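Local coordinates for MAU2 chromatid cohesion factor homolog (Saccharomyces cerevisiae, PDB 4XDN), which pairs with SCC2 to form the complex required for cohesin to associate with chromosomes, and so takes part in sister chromatid cohesion, at residues 229-234 and 494-499. Sequence-based numbering, arbitrary orientation.
Sequences RFPIPE and DLQFNP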
ATOM      1  N   ARG A 229       2.447  -7.383  -4.287  1.00 31.65           N
ATOM      2  CA  ARG A 229       3.647  -8.148  -3.958  1.00 33.70           C
ATOM      3  C   ARG A 229       3.963  -9.190  -5.029  1.00 35.27           C
ATOM      4  O   ARG A 229       4.490 -10.259  -4.728  1.00 37.98           O
ATOM      5  CB  ARG A 229       3.504  -8.830  -2.588  1.00 35.07           C
ATOM      6  CG  ARG A 229       3.372  -7.864  -1.415  1.00 34.39           C
ATOM      7  CD  ARG A 229       4.573  -6.940  -1.298  1.00 35.61           C
ATOM      8  NE  ARG A 229       5.152  -6.961   0.046  1.00 49.27           N
ATOM      9  CZ  ARG A 229       6.295  -7.556   0.379  1.00 58.05           C
ATOM     10  NH1 ARG A 229       7.028  -8.196  -0.525  1.00 61.98           N
ATOM     11  NH2 ARG A 229       6.716  -7.506   1.632  1.00 62.97           N
ATOM     12  N   PHE A 230       3.636  -8.873  -6.277  1.00 32.52           N
ATOM     13  CA  PHE A 230       4.023  -9.722  -7.396  1.00 33.94           C
ATOM     14  C   PHE A 230       5.496  -9.506  -7.709  1.00 34.93           C
ATOM     15  O   PHE A 230       6.012  -8.403  -7.522  1.00 33.58           O
ATOM     16  CB  PHE A 230       3.184  -9.421  -8.643  1.00 33.07           C
ATOM     17  CG  PHE A 230       1.755  -9.879  -8.552  1.00 33.16           C
ATOM     18  CD1 PHE A 230       1.429 -11.089  -7.962  1.00 33.76           C
ATOM     19  CD2 PHE A 230       0.735  -9.099  -9.071  1.00 33.15           C
ATOM     20  CE1 PHE A 230       0.116 -11.509  -7.885  1.00 35.46           C
ATOM     21  CE2 PHE A 230      -0.582  -9.513  -8.998  1.00 33.50           C
ATOM     22  CZ  PHE A 230      -0.892 -10.721  -8.405  1.00 34.88           C
ATOM     23  N   PRO A 231       6.187 -10.560  -8.173  1.00 36.02           N
ATOM     24  CA  PRO A 231       7.558 -10.370  -8.655  1.00 37.36           C
ATOM     25  C   PRO A 231       7.623  -9.336  -9.771  1.00 38.30           C
ATOM     26  O   PRO A 231       6.782  -9.359 -10.671  1.00 40.35           O
ATOM     27  CB  PRO A 231       7.943 -11.757  -9.175  1.00 39.30           C
ATOM     28  CG  PRO A 231       7.095 -12.695  -8.403  1.00 40.65           C
ATOM     29  CD  PRO A 231       5.797 -11.981  -8.176  1.00 38.15           C
ATOM     30  N   ILE A 232       8.601  -8.440  -9.711  1.00 36.87           N
ATOM     31  CA  ILE A 232       8.762  -7.430 -10.747  1.00 37.98           C
ATOM     32  C   ILE A 232       9.671  -7.965 -11.856  1.00 37.94           C
ATOM     33  O   ILE A 232      10.810  -8.344 -11.587  1.00 38.21           O
ATOM     34  CB  ILE A 232       9.349  -6.122 -10.188  1.00 37.84           C
ATOM     35  CG1 ILE A 232       8.545  -5.655  -8.971  1.00 36.63           C
ATOM     36  CG2 ILE A 232       9.354  -5.045 -11.270  1.00 38.54           C
ATOM     37  CD1 ILE A 232       9.132  -4.454  -8.261  1.00 34.32           C
ATOM     38  N   PRO A 233       9.170  -8.009 -13.105  1.00 37.83           N
ATOM     39  CA  PRO A 233      10.023  -8.448 -14.218  1.00 40.87           C
ATOM     40  C   PRO A 233      11.282  -7.600 -14.359  1.00 41.34           C
ATOM     41  O   PRO A 233      11.284  -6.426 -13.982  1.00 39.11           O
ATOM     42  CB  PRO A 233       9.116  -8.284 -15.442  1.00 40.92           C
ATOM     43  CG  PRO A 233       7.743  -8.403 -14.911  1.00 39.55           C
ATOM     44  CD  PRO A 233       7.785  -7.770 -13.549  1.00 36.63           C
ATOM     45  N   GLU A 234      12.335  -8.192 -14.909  1.00 43.43           N
ATOM     46  CA  GLU A 234      13.630  -7.530 -15.008  1.00 45.62           C
ATOM     47  C   GLU A 234      13.563  -6.262 -15.855  1.00 42.22           C
ATOM     48  O   GLU A 234      14.158  -5.244 -15.506  1.00 38.84           O
ATOM     49  CB  GLU A 234      14.669  -8.493 -15.593  1.00 52.58           C
ATOM     50  CG  GLU A 234      16.084  -7.940 -15.630  1.00 57.35           C
ATOM     51  CD  GLU A 234      16.592  -7.544 -14.257  1.00 60.45           C
ATOM     52  OE1 GLU A 234      16.251  -8.232 -13.270  1.00 61.82           O
ATOM     53  OE2 GLU A 234      17.325  -6.538 -14.163  1.00 61.92           O
ATOM     54  N   ASP A 494       6.746 -11.869  -4.279  1.00 40.97           N
ATOM     55  CA  ASP A 494       8.148 -11.473  -4.392  1.00 40.60           C
ATOM     56  C   ASP A 494       8.945 -11.902  -3.159  1.00 38.78           C
ATOM     57  O   ASP A 494      10.164 -11.745  -3.117  1.00 38.89           O
ATOM     58  CB  ASP A 494       8.269  -9.959  -4.594  1.00 42.12           C
ATOM     59  CG  ASP A 494       7.875  -9.166  -3.359  1.00 43.09           C
ATOM     60  OD1 ASP A 494       8.732  -8.971  -2.469  1.00 43.70           O
ATOM     61  OD2 ASP A 494       6.709  -8.730  -3.280  1.00 44.34           O
ATOM     62  N   LEU A 495       8.253 -12.445  -2.161  1.00 38.84           N
ATOM     63  CA  LEU A 495       8.901 -12.890  -0.931  1.00 39.10           C
ATOM     64  C   LEU A 495       9.867 -14.042  -1.187  1.00 39.65           C
ATOM     65  O   LEU A 495      10.786 -14.273  -0.402  1.00 36.63           O
ATOM     66  CB  LEU A 495       7.853 -13.312   0.098  1.00 41.20           C
ATOM     67  CG  LEU A 495       6.962 -12.199   0.649  1.00 44.70           C
ATOM     68  CD1 LEU A 495       5.861 -12.784   1.520  1.00 48.01           C
ATOM     69  CD2 LEU A 495       7.781 -11.189   1.435  1.00 42.22           C
ATOM     70  N   GLN A 496       9.658 -14.763  -2.283  1.00 41.95           N
ATOM     71  CA  GLN A 496      10.548 -15.859  -2.651  1.00 45.92           C
ATOM     72  C   GLN A 496      11.944 -15.336  -2.967  1.00 46.74           C
ATOM     73  O   GLN A 496      12.904 -16.102  -3.013  1.00 48.70           O
ATOM     74  CB  GLN A 496       9.994 -16.626  -3.854  1.00 47.98           C
ATOM     75  CG  GLN A 496       9.949 -15.812  -5.139  1.00 48.73           C
ATOM     76  CD  GLN A 496       9.248 -16.541  -6.268  1.00 53.15           C
ATOM     77  OE1 GLN A 496       9.802 -17.464  -6.863  1.00 56.83           O
ATOM     78  NE2 GLN A 496       8.022 -16.129  -6.569  1.00 52.16           N
ATOM     79  N   PHE A 497      12.046 -14.028  -3.191  1.00 44.61           N
ATOM     80  CA  PHE A 497      13.327 -13.384  -3.462  1.00 44.63           C
ATOM     81  C   PHE A 497      13.808 -12.585  -2.255  1.00 42.99           C
ATOM     82  O   PHE A 497      14.786 -11.843  -2.345  1.00 43.56           O
ATOM     83  CB  PHE A 497      13.213 -12.473  -4.682  1.00 46.43           C
ATOM     84  CG  PHE A 497      12.655 -13.160  -5.895  1.00 49.19           C
ATOM     85  CD1 PHE A 497      13.332 -14.216  -6.482  1.00 49.36           C
ATOM     86  CD2 PHE A 497      11.456 -12.745  -6.450  1.00 49.89           C
ATOM     87  CE1 PHE A 497      12.822 -14.850  -7.598  1.00 51.94           C
ATOM     88  CE2 PHE A 497      10.942 -13.376  -7.569  1.00 51.64           C
ATOM     89  CZ  PHE A 497      11.626 -14.428  -8.143  1.00 52.62           C
ATOM     90  N   ASN A 498      13.112 -12.740  -1.131  1.00 40.71           N
ATOM     91  CA  ASN A 498      13.497 -12.097   0.118  1.00 41.03           C
ATOM     92  C   ASN A 498      14.316 -13.078   0.963  1.00 40.72           C
ATOM     93  O   ASN A 498      13.798 -14.118   1.372  1.00 42.16           O
ATOM     94  CB  ASN A 498      12.255 -11.621   0.880  1.00 40.12           C
ATOM     95  CG  ASN A 498      12.598 -10.880   2.161  1.00 37.93           C
ATOM     96  OD1 ASN A 498      13.315 -11.391   3.017  1.00 34.13           O
ATOM     97  ND2 ASN A 498      12.082  -9.663   2.295  1.00 37.88           N
ATOM     98  N   PRO A 499      15.598 -12.757   1.224  1.00 39.49           N
ATOM     99  CA  PRO A 499      16.469 -13.725   1.907  1.00 40.39           C
ATOM    100  C   PRO A 499      16.009 -14.078   3.323  1.00 38.40           C
ATOM    101  O   PRO A 499      16.153 -15.232   3.725  1.00 38.44           O
ATOM    102  CB  PRO A 499      17.829 -13.017   1.935  1.00 40.55           C
ATOM    103  CG  PRO A 499      17.524 -11.575   1.778  1.00 41.33           C
ATOM    104  CD  PRO A 499      16.310 -11.506   0.910  1.00 40.13           C
TER
HETATM  105  O   HOH W   1       6.720  -6.755  -5.587  1.00 23.07           O
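OD2 of Asp494 takes the N-H of Arg229 NH1 at 2.8 Å through its syn lone pair, and a water that also donates to Phe230 O reaches it more weakly. The other carboxylate oxygen, OD1, lies 2.7 Å from Arg229 NH1, so both carboxylate oxygens close on the one terminal nitrogen in the salt bridge. Guanidinium and carboxylate are nearly coplanar, 19° apart. Bends at chi2 and chi3 (-59° and -127°) fold the arginine chain round, and its CB and CD pass close to Asp494 OD2. Arg229 NH2 turns to a second acid, Glu447, while Leu495 CD2 packs 3.7 Å from Arg229 NH1. Arg229 and Asp494 also meet through their backbones: Asp494 N donates to Arg229 O, 2.8 Å away, in a bent bond. Further along, the edge of the Phe497 ring meets Pro231, with CE2 3.8 Å from Pro231 CB, and Gln496 CG sits over one ring face. Just past helix 212-228, Arg229 takes positive phi and closes the helix end in a Schellman motif, and residues 495-497 form a 3-10 turn leading into helix 499-513. The contact thus joins two interhelical loops far apart in sequence, and the two acids probably balance the charge of the buried arginine.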